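Local coordinates for protein digeranylgeranylglycerophospholipid reductase (PDB 4OPL) that reduces the double bonds of geranylgeranyl chains with the help of FAD, turning unsaturated archaeal membrane lipids into saturated ones, at residues N75-Y80 with L203-D208. The protein carries 1 engineered substitution. Residues are numbered along the deposited sequence; the frame is centred on the assembly and turned at random.
Sequences NGIKLY and LRIFFD. Engineered in segment 203-208: Phe207 (natural residue Ile).
Gly76, Lys78 and Tyr80 trade five backbone hydrogen bonds with Leu203, Ile205 and Phe207, a ladder that joins two strands running the same way. Lys78, Tyr80, Leu203 and Ile205 each use both their N-H and their carbonyl: Lys78 N donates to Leu203 O and Lys78 O accepts from Ile205 N (2.8 Å), while Ile205 O takes Tyr80 N (2.8 Å). Within these segments the ladder runs from Gly76 O with Leu203 N (2.9 Å) to Tyr80 O with Phe207 N (3.0 Å), and Asn75 continues it by a backbone bond with Asp201.

On one face of the sheet the rings of Tyr80 and Phe206 lie side by side in an offset stack, centroids 4.6 Å apart and planes at 28°. Phe206 CE1 sits over one face of the tyrosine ring, displaced toward its rim. The bridge between the two residues puts both CB atoms on this face, and the matching chi1 values (-69° and -54°, CG anti to the carbonyl carbon) lay the rings alongside each other. Arg204 brings its CB within 3.9 Å of Tyr80 CE2; its guanidinium bonds to the carbonyl of Glu198, and neighbouring Lys78 reaches a salt bridge with Asp199.

The other face is lined by the aliphatic Ile77, Leu79, Leu203 and Ile205, with the ring edge of engineered Phe207 reaching Leu79 CD2. That methyl also packs on Ile205 CB (3.6 Å), while Ile77 CG2 touches Ile205 CD1 (3.7 Å). Leu203 approaches FAD-binding Ala51, and Ile205 lies near lipid-binding His298. The pair is the parallel junction in an otherwise antiparallel sheet, linking strands 70-80 and 202-206 beside the flavin and substrate site of this geranylgeranyl reductase.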
loop_
_atom_site.group_PDB
_atom_site.type_symbol
_atom_site.label_atom_id
_atom_site.label_comp_id
_atom_site.label_asym_id
_atom_site.label_seq_id
_atom_site.Cartn_x
_atom_site.Cartn_y
_atom_site.Cartn_z
ATOM N N ASN A 75 -10.549 -9.560 14.803
ATOM C CA ASN A 75 -11.552 -10.462 14.254
ATOM C C ASN A 75 -12.518 -9.759 13.310
ATOM O O ASN A 75 -13.294 -10.410 12.610
ATOM C CB ASN A 75 -12.334 -11.134 15.382
ATOM C CG ASN A 75 -11.489 -12.099 16.180
ATOM O OD1 ASN A 75 -10.590 -12.746 15.642
ATOM N ND2 ASN A 75 -11.768 -12.200 17.475
ATOM N N GLY A 76 -12.473 -8.430 13.291
ATOM C CA GLY A 76 -13.372 -7.673 12.444
ATOM C C GLY A 76 -13.173 -6.170 12.441
ATOM O O GLY A 76 -12.347 -5.632 13.178
ATOM N N ILE A 77 -13.945 -5.494 11.594
ATOM C CA ILE A 77 -13.877 -4.044 11.454
ATOM C C ILE A 77 -15.267 -3.423 11.556
ATOM O O ILE A 77 -16.210 -3.894 10.924
ATOM C CB ILE A 77 -13.243 -3.635 10.105
ATOM C CG1 ILE A 77 -11.793 -4.114 10.025
ATOM C CG2 ILE A 77 -13.317 -2.127 9.907
ATOM C CD1 ILE A 77 -11.099 -3.740 8.733
ATOM N N LYS A 78 -15.392 -2.371 12.357
ATOM C CA LYS A 78 -16.645 -1.634 12.446
ATOM C C LYS A 78 -16.570 -0.334 11.644
ATOM O O LYS A 78 -15.714 0.514 11.893
ATOM C CB LYS A 78 -16.999 -1.340 13.905
ATOM C CG LYS A 78 -17.379 -2.577 14.708
ATOM C CD LYS A 78 -17.851 -2.212 16.106
ATOM C CE LYS A 78 -18.352 -3.434 16.860
ATOM N NZ LYS A 78 -18.832 -3.083 18.226
ATOM N N LEU A 79 -17.470 -0.194 10.675
ATOM C CA LEU A 79 -17.517 0.992 9.824
ATOM C C LEU A 79 -18.624 1.945 10.265
ATOM O O LEU A 79 -19.795 1.567 10.319
ATOM C CB LEU A 79 -17.723 0.594 8.362
ATOM C CG LEU A 79 -16.704 -0.373 7.761
ATOM C CD1 LEU A 79 -17.086 -0.728 6.334
ATOM C CD2 LEU A 79 -15.310 0.221 7.805
ATOM N N TYR A 80 -18.251 3.185 10.569
ATOM C CA TYR A 80 -19.206 4.171 11.069
ATOM C C TYR A 80 -19.593 5.197 10.008
ATOM O O TYR A 80 -18.756 5.636 9.218
ATOM C CB TYR A 80 -18.633 4.889 12.293
ATOM C CG TYR A 80 -18.499 4.014 13.520
ATOM C CD1 TYR A 80 -19.419 4.097 14.557
ATOM C CD2 TYR A 80 -17.455 3.108 13.642
ATOM C CE1 TYR A 80 -19.300 3.300 15.680
ATOM C CE2 TYR A 80 -17.329 2.307 14.760
ATOM C CZ TYR A 80 -18.254 2.407 15.777
ATOM O OH TYR A 80 -18.133 1.612 16.893
ATOM N N LEU A 203 -11.620 -3.359 14.837
ATOM C CA LEU A 203 -11.130 -2.071 14.370
ATOM C C LEU A 203 -12.293 -1.135 14.073
ATOM O O LEU A 203 -13.334 -1.565 13.579
ATOM C CB LEU A 203 -10.262 -2.243 13.121
ATOM C CG LEU A 203 -9.061 -3.181 13.251
ATOM C CD1 LEU A 203 -8.243 -3.182 11.970
ATOM C CD2 LEU A 203 -8.205 -2.793 14.444
ATOM N N ARG A 204 -12.117 0.145 14.378
ATOM C CA ARG A 204 -13.144 1.137 14.094
ATOM C C ARG A 204 -12.694 2.083 12.986
ATOM O O ARG A 204 -11.620 2.675 13.063
ATOM C CB ARG A 204 -13.490 1.935 15.351
ATOM C CG ARG A 204 -13.819 1.084 16.564
ATOM C CD ARG A 204 -14.123 1.962 17.762
ATOM N NE ARG A 204 -14.203 1.202 19.005
ATOM C CZ ARG A 204 -14.365 1.754 20.202
ATOM N NH1 ARG A 204 -14.462 3.072 20.315
ATOM N NH2 ARG A 204 -14.427 0.992 21.285
ATOM N N ILE A 205 -13.519 2.213 11.954
ATOM C CA ILE A 205 -13.223 3.109 10.842
ATOM C C ILE A 205 -14.362 4.103 10.651
ATOM O O ILE A 205 -15.510 3.712 10.448
ATOM C CB ILE A 205 -12.989 2.328 9.536
ATOM C CG1 ILE A 205 -11.702 1.506 9.630
ATOM C CG2 ILE A 205 -12.925 3.270 8.348
ATOM C CD1 ILE A 205 -11.409 0.698 8.391
ATOM N N PHE A 206 -14.038 5.390 10.717
ATOM C CA PHE A 206 -15.056 6.434 10.695
ATOM C C PHE A 206 -15.063 7.214 9.383
ATOM O O PHE A 206 -14.065 7.824 9.004
ATOM C CB PHE A 206 -14.851 7.390 11.870
ATOM C CG PHE A 206 -14.796 6.706 13.208
ATOM C CD1 PHE A 206 -15.954 6.478 13.934
ATOM C CD2 PHE A 206 -13.587 6.294 13.743
ATOM C CE1 PHE A 206 -15.908 5.850 15.164
ATOM C CE2 PHE A 206 -13.534 5.666 14.973
ATOM C CZ PHE A 206 -14.695 5.443 15.684
ATOM N N PHE A 207 -16.204 7.189 8.701
ATOM C CA PHE A 207 -16.384 7.901 7.440
ATOM C C PHE A 207 -16.916 9.306 7.694
ATOM O O PHE A 207 -17.946 9.470 8.346
ATOM C CB PHE A 207 -17.349 7.145 6.518
ATOM C CG PHE A 207 -16.783 5.878 5.933
ATOM C CD1 PHE A 207 -16.759 5.686 4.560
ATOM C CD2 PHE A 207 -16.288 4.875 6.749
ATOM C CE1 PHE A 207 -16.249 4.523 4.014
ATOM C CE2 PHE A 207 -15.775 3.711 6.210
ATOM C CZ PHE A 207 -15.756 3.534 4.840
ATOM N N ASP A 208 -16.217 10.311 7.176
ATOM C CA ASP A 208 -16.654 11.698 7.306
ATOM C C ASP A 208 -15.843 12.601 6.383
ATOM O O ASP A 208 -14.627 12.719 6.529
ATOM C CB ASP A 208 -16.525 12.175 8.756
ATOM C CG ASP A 208 -17.500 13.286 9.093
ATOM O OD1 ASP A 208 -17.827 14.085 8.191
ATOM O OD2 ASP A 208 -17.943 13.356 10.259
#